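Local coordinates for protein bradyzoite surface antigen BSR4 (Toxoplasma gondii, PDB 2JKS) that is a surface antigen of the bradyzoite stage, built from two SRS domains of the SAG1-related superfamily, and binds zinc ions, at residues E162-S167 and T175-K180; D93-D98 and L120-E125. All blocks are in the same frame, centred on the assembly; numbering follows the deposited sequence.

Interaction 1 of 2, residues E162-S167 and T175-K180; sequences EARASS and TCAYGK
Ser166 and Ala177 meet through a single, nearly straight hydrogen bond: the backbone N of Ala177 gives its proton to Ser166 OG over 2.9 Å, with an N-H...O angle of 169°. The hydroxyl reaches that N-H because it lies anti to its own carbonyl carbon (chi1 -63°), and it is gripped a second time by the side-chain amide of Asn183. One residue further on, Ser167 and Thr175 form an antiparallel hydrogen-bonded pair. Ser167 N to Thr175 O and Thr175 N to Ser167 O are each 2.9 Å, and Thr175 O is also approached by the CA of Ser166 in a CA-H...O contact. Both side chains of the pair stand on one face of the sheet, with Ser167 OG beside Thr175 CB.

Arg164 bends at chi2 and chi3 across the 175-180 segment. Its CG rests on the methyl of Ala177 at 3.8 Å, and its NE passes the CG2 of Thr175 at 4.0 Å, the two side chains crossing at about a right angle. The same Ala177 methyl, CB, also meets Arg164 O at 3.2 Å, an oxygen that accepts a hydrogen bond from Ser182 OG, while NH1 is held by the carbonyl of Leu127. Beyond it, the Ala163 methyl rests on the backbone of Gly179, CB to CA 3.6 Å.

The contact spans the junction of the two SRS domains. Residues 162-167 carry the chain from strand 152-161 of the first into edge strand 167-169 of the second; residues 175-180 lead out of strand 173-175, and Cys176 ties them by a disulfide to Cys301 at the start of strand 301-307.

Interaction 2 of 2, residues D93-D98 and L120-E125; sequences DLLETD and LELHNE. With ZN (zinc ion), chain D; ZN (zinc ion), chain F.
Leu95 and Leu122 touch by their methyl ends, Leu95 CD1 lying 4.2 Å from Leu122 CD2; both side chains are buried. The second touch is at Thr97, whose CG2 methyl comes within 3.8 Å of the carbonyl O of Glu125. That same oxygen accepts a hydrogen bond from a water, which in turn accepts one from the backbone N of Asp98, so the water adds a polar bridge beside the Thr97 contact.

Behind these contacts, each segment is shaped by its own surroundings. The helix ends in a Schellman motif: Glu96, with positive phi, is the C-prime residue, and Thr97 N turns back to the carbonyl of Lys92. The turn sends the extended Glu96 side chain away from Glu125 to a zinc ion, which its carboxylate holds unevenly, OE1 at 2.2 Å and OE2 at a longer 2.6 Å. Asp205 and a water bind the same ion, and Lys132 also bonds to OE1.

On the other segment His123 ND1 holds a second zinc ion at 2.0 Å, and Glu125 OE2 holds it at 2.1 Å. Glu125 reaches the metal by a bend at chi2 (-90°), and Arg99 hydrogen-bonds the same oxygen. The far nitrogen of the imidazole, NE2, donates a long hydrogen bond to Glu121 OE1 (3.3 Å); the oxygen lies near the ring plane, while the N-H arrives from above the carboxylate plane. This carboxylate probably helps fix the rotation of the ring.

The arrangement is the C-terminal end of helix 91-95 packed against the loop and 3-10 segment that follow strand 116-121 in the first SRS domain, flanked by two separate zinc sites.

How the interactions relate
Along the chain, interaction 2 closes before interaction 1 opens, yet the two meet in space with their centres about 13 Å apart. Arg164 is the go-between: its NH1 packs 3.5 Å from Glu125 O and 3.6 Å from Asn124 O, so the guanidinium of the interdomain linker lies against the loop that carries the His123-Glu125 zinc site; the Arg164 side chain itself is about 10 Å from a bound zinc ion. The other zinc site reaches across the domains in its own way, pairing Glu96 of interaction 2 with Asp205 of the second SRS domain, whose side chain is about 8 Å from that of Ala177. Linker and shared metal thus both join the two domains.

Interaction 1 of 2, residues E162-S167 and T175-K180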
loop_
_atom_site.group_PDB
_atom_site.type_symbol
_atom_site.label_atom_id
_atom_site.label_comp_id
_atom_site.label_asym_id
_atom_site.label_seq_id
_atom_site.Cartn_x
_atom_site.Cartn_y
_atom_site.Cartn_z
ATOM N N GLU A 162 -4.624 -3.546 -3.071
ATOM C CA GLU A 162 -3.841 -4.339 -2.116
ATOM C C GLU A 162 -2.457 -3.741 -2.002
ATOM O O GLU A 162 -1.883 -3.325 -3.002
ATOM C CB GLU A 162 -3.739 -5.783 -2.571
ATOM C CG GLU A 162 -5.119 -6.414 -2.699
ATOM C CD GLU A 162 -5.101 -7.913 -2.919
ATOM O OE1 GLU A 162 -4.040 -8.466 -3.256
ATOM O OE2 GLU A 162 -6.171 -8.537 -2.764
ATOM N N ALA A 163 -1.931 -3.713 -0.773
ATOM C CA ALA A 163 -0.576 -3.255 -0.492
ATOM C C ALA A 163 0.469 -4.056 -1.285
ATOM O O ALA A 163 0.297 -5.249 -1.525
ATOM C CB ALA A 163 -0.298 -3.440 1.030
ATOM N N ARG A 164 1.556 -3.415 -1.665
ATOM C CA ARG A 164 2.712 -4.136 -2.197
ATOM C C ARG A 164 3.203 -5.160 -1.169
ATOM O O ARG A 164 2.951 -5.017 0.051
ATOM C CB ARG A 164 3.859 -3.177 -2.500
ATOM C CG ARG A 164 4.483 -2.528 -1.259
ATOM C CD ARG A 164 4.800 -1.088 -1.599
ATOM N NE ARG A 164 6.089 -0.910 -2.227
ATOM C CZ ARG A 164 6.333 0.052 -3.126
ATOM N NH1 ARG A 164 5.359 0.870 -3.533
ATOM N NH2 ARG A 164 7.546 0.183 -3.643
ATOM N N ALA A 165 3.970 -6.126 -1.658
ATOM C CA ALA A 165 4.564 -7.141 -0.791
ATOM C C ALA A 165 5.790 -6.497 -0.170
ATOM O O ALA A 165 6.462 -5.710 -0.821
ATOM C CB ALA A 165 4.998 -8.415 -1.613
ATOM N N SER A 166 6.126 -6.887 1.048
ATOM C CA SER A 166 7.450 -6.513 1.587
ATOM C C SER A 166 8.519 -7.199 0.707
ATOM O O SER A 166 8.341 -8.349 0.316
ATOM C CB SER A 166 7.562 -6.991 3.023
ATOM O OG SER A 166 6.567 -6.332 3.834
ATOM N N SER A 167 9.604 -6.509 0.398
ATOM C CA SER A 167 10.563 -7.032 -0.579
ATOM C C SER A 167 11.995 -6.568 -0.341
ATOM O O SER A 167 12.219 -5.557 0.291
ATOM C CB SER A 167 10.164 -6.601 -2.017
ATOM O OG SER A 167 10.220 -5.193 -2.132
ATOM N N THR A 175 12.225 -2.991 1.630
ATOM C CA THR A 175 10.961 -2.206 1.641
ATOM C C THR A 175 9.864 -2.982 2.341
ATOM O O THR A 175 9.386 -4.005 1.844
ATOM C CB THR A 175 10.502 -1.822 0.201
ATOM O OG1 THR A 175 11.584 -1.147 -0.456
ATOM C CG2 THR A 175 9.266 -0.909 0.226
ATOM N N CYS A 176 9.493 -2.510 3.528
ATOM C CA CYS A 176 8.475 -3.179 4.344
ATOM C C CYS A 176 7.093 -2.609 4.009
ATOM O O CYS A 176 6.946 -1.414 3.777
ATOM C CB CYS A 176 8.744 -2.997 5.859
ATOM S SG CYS A 176 10.022 -4.103 6.538
ATOM N N ALA A 177 6.119 -3.503 3.980
ATOM C CA ALA A 177 4.700 -3.141 3.890
ATOM C C ALA A 177 3.906 -3.990 4.895
ATOM O O ALA A 177 4.471 -4.830 5.604
ATOM C CB ALA A 177 4.197 -3.302 2.450
ATOM N N TYR A 178 2.594 -3.752 4.989
ATOM C CA TYR A 178 1.833 -4.086 6.187
ATOM C C TYR A 178 0.404 -4.514 5.811
ATOM O O TYR A 178 -0.446 -4.723 6.703
ATOM C CB TYR A 178 1.759 -2.855 7.145
ATOM C CG TYR A 178 3.106 -2.197 7.363
ATOM C CD1 TYR A 178 4.063 -2.795 8.208
ATOM C CD2 TYR A 178 3.459 -1.029 6.676
ATOM C CE1 TYR A 178 5.325 -2.271 8.335
ATOM C CE2 TYR A 178 4.697 -0.482 6.832
ATOM C CZ TYR A 178 5.633 -1.125 7.634
ATOM O OH TYR A 178 6.836 -0.547 7.786
ATOM N N GLY A 179 0.157 -4.685 4.512
ATOM C CA GLY A 179 -1.133 -5.205 4.032
ATOM C C GLY A 179 -1.424 -6.616 4.458
ATOM O O GLY A 179 -0.511 -7.361 4.807
ATOM N N LYS A 180 -2.699 -6.982 4.441
ATOM C CA LYS A 180 -3.127 -8.367 4.647
ATOM C C LYS A 180 -2.258 -9.437 3.929
ATOM O O LYS A 180 -1.944 -10.494 4.515
ATOM C CB LYS A 180 -4.637 -8.543 4.232
ATOM C CG LYS A 180 -5.300 -9.831 4.768
ATOM C CD LYS A 180 -6.656 -10.105 4.076
ATOM C CE LYS A 180 -7.312 -11.434 4.535
ATOM N NZ LYS A 180 -6.812 -12.630 3.776
HETATM O O HOH W 1 10.669 0.250 -3.488
#

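Interaction 2 of 2, residues D93-D98 and L120-E125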
loop_
_atom_site.group_PDB
_atom_site.type_symbol
_atom_site.label_atom_id
_atom_site.label_comp_id
_atom_site.label_asym_id
_atom_site.label_seq_id
_atom_site.Cartn_x
_atom_site.Cartn_y
_atom_site.Cartn_z
ATOM N N ASP A 93 -2.639 10.975 -2.700
ATOM C CA ASP A 93 -2.827 11.174 -1.267
ATOM C C ASP A 93 -3.407 9.955 -0.560
ATOM O O ASP A 93 -2.947 9.610 0.511
ATOM C CB ASP A 93 -3.702 12.388 -0.990
ATOM C CG ASP A 93 -2.942 13.706 -1.092
ATOM O OD1 ASP A 93 -1.690 13.683 -1.174
ATOM O OD2 ASP A 93 -3.611 14.758 -1.091
ATOM N N LEU A 94 -4.422 9.311 -1.138
ATOM C CA LEU A 94 -4.988 8.083 -0.565
ATOM C C LEU A 94 -3.920 6.984 -0.530
ATOM O O LEU A 94 -3.780 6.292 0.469
ATOM C CB LEU A 94 -6.203 7.595 -1.360
ATOM C CG LEU A 94 -6.892 6.301 -0.863
ATOM C CD1 LEU A 94 -7.436 6.407 0.543
ATOM C CD2 LEU A 94 -7.997 5.938 -1.747
ATOM N N LEU A 95 -3.131 6.884 -1.595
ATOM C CA LEU A 95 -2.149 5.804 -1.719
ATOM C C LEU A 95 -0.863 6.096 -0.963
ATOM O O LEU A 95 -0.017 5.197 -0.745
ATOM C CB LEU A 95 -1.842 5.514 -3.196
ATOM C CG LEU A 95 -3.059 4.943 -3.957
ATOM C CD1 LEU A 95 -2.733 4.693 -5.393
ATOM C CD2 LEU A 95 -3.682 3.653 -3.305
ATOM N N GLU A 96 -0.727 7.367 -0.578
ATOM C CA GLU A 96 0.458 7.884 0.116
ATOM C C GLU A 96 1.718 7.649 -0.676
ATOM O O GLU A 96 2.717 7.230 -0.116
ATOM C CB GLU A 96 0.595 7.280 1.503
ATOM C CG GLU A 96 -0.388 7.799 2.473
ATOM C CD GLU A 96 -0.267 7.113 3.792
ATOM O OE1 GLU A 96 -1.264 6.530 4.237
ATOM O OE2 GLU A 96 0.827 7.119 4.390
ATOM N N THR A 97 1.660 7.940 -1.970
ATOM C CA THR A 97 2.752 7.660 -2.878
ATOM C C THR A 97 3.219 8.948 -3.554
ATOM O O THR A 97 2.587 9.989 -3.390
ATOM C CB THR A 97 2.391 6.486 -3.886
ATOM O OG1 THR A 97 1.118 6.734 -4.512
ATOM C CG2 THR A 97 2.347 5.104 -3.147
ATOM N N ASP A 98 4.338 8.889 -4.286
ATOM C CA ASP A 98 5.044 10.096 -4.784
ATOM C C ASP A 98 4.603 10.562 -6.153
ATOM O O ASP A 98 4.749 11.730 -6.486
ATOM C CB ASP A 98 6.563 9.839 -4.886
ATOM C CG ASP A 98 7.205 9.479 -3.551
ATOM O OD1 ASP A 98 6.746 9.975 -2.489
ATOM O OD2 ASP A 98 8.185 8.701 -3.586
ATOM N N LEU A 120 -7.706 3.436 -14.983
ATOM C CA LEU A 120 -6.749 3.744 -13.916
ATOM C C LEU A 120 -5.688 2.679 -13.994
ATOM O O LEU A 120 -5.981 1.486 -13.838
ATOM C CB LEU A 120 -7.407 3.800 -12.515
ATOM C CG LEU A 120 -6.474 3.804 -11.284
ATOM C CD1 LEU A 120 -5.591 5.049 -11.293
ATOM C CD2 LEU A 120 -7.268 3.717 -9.928
ATOM N N GLU A 121 -4.459 3.084 -14.299
ATOM C CA GLU A 121 -3.372 2.106 -14.410
ATOM C C GLU A 121 -2.377 2.373 -13.271
ATOM O O GLU A 121 -1.707 3.377 -13.252
ATOM C CB GLU A 121 -2.668 2.202 -15.785
ATOM C CG GLU A 121 -1.374 1.371 -15.852
ATOM C CD GLU A 121 -0.610 1.642 -17.104
ATOM O OE1 GLU A 121 -0.162 2.807 -17.307
ATOM O OE2 GLU A 121 -0.444 0.695 -17.891
ATOM N N LEU A 122 -2.306 1.475 -12.291
ATOM C CA LEU A 122 -1.249 1.619 -11.325
ATOM C C LEU A 122 0.057 1.034 -11.837
ATOM O O LEU A 122 0.039 0.109 -12.654
ATOM C CB LEU A 122 -1.658 0.983 -9.998
ATOM C CG LEU A 122 -2.975 1.500 -9.442
ATOM C CD1 LEU A 122 -3.253 0.775 -8.150
ATOM C CD2 LEU A 122 -2.958 2.999 -9.254
ATOM N N HIS A 123 1.181 1.618 -11.386
ATOM C CA HIS A 123 2.539 1.117 -11.634
ATOM C C HIS A 123 3.004 0.507 -10.291
ATOM O O HIS A 123 2.395 0.738 -9.234
ATOM C CB HIS A 123 3.551 2.213 -12.110
ATOM C CG HIS A 123 3.201 2.891 -13.421
ATOM N ND1 HIS A 123 4.097 3.680 -14.120
ATOM C CD2 HIS A 123 2.074 2.863 -14.173
ATOM C CE1 HIS A 123 3.520 4.141 -15.218
ATOM N NE2 HIS A 123 2.304 3.633 -15.286
ATOM N N ASN A 124 4.074 -0.280 -10.315
ATOM C CA ASN A 124 4.480 -0.991 -9.085
ATOM C C ASN A 124 4.784 -0.020 -7.974
ATOM O O ASN A 124 4.419 -0.222 -6.799
ATOM C CB ASN A 124 5.628 -1.958 -9.368
ATOM C CG ASN A 124 5.163 -3.245 -10.053
ATOM O OD1 ASN A 124 3.990 -3.666 -9.953
ATOM N ND2 ASN A 124 6.093 -3.896 -10.743
ATOM N N GLU A 125 5.379 1.100 -8.360
ATOM C CA GLU A 125 5.748 2.143 -7.401
ATOM C C GLU A 125 4.532 2.836 -6.791
ATOM O O GLU A 125 4.663 3.522 -5.757
ATOM C CB GLU A 125 6.739 3.148 -8.028
ATOM C CG GLU A 125 6.198 4.217 -9.014
ATOM C CD GLU A 125 6.186 3.771 -10.501
ATOM O OE1 GLU A 125 6.397 2.554 -10.771
ATOM O OE2 GLU A 125 5.970 4.634 -11.404
HETATM ZN ZN ZN D . 5.899 4.134 -13.420
HETATM ZN ZN ZN F . -0.575 5.793 6.165
HETATM O O HOH W 2 5.650 6.155 -4.282
HETATM O O HOH W 3 -1.329 7.504 7.716
#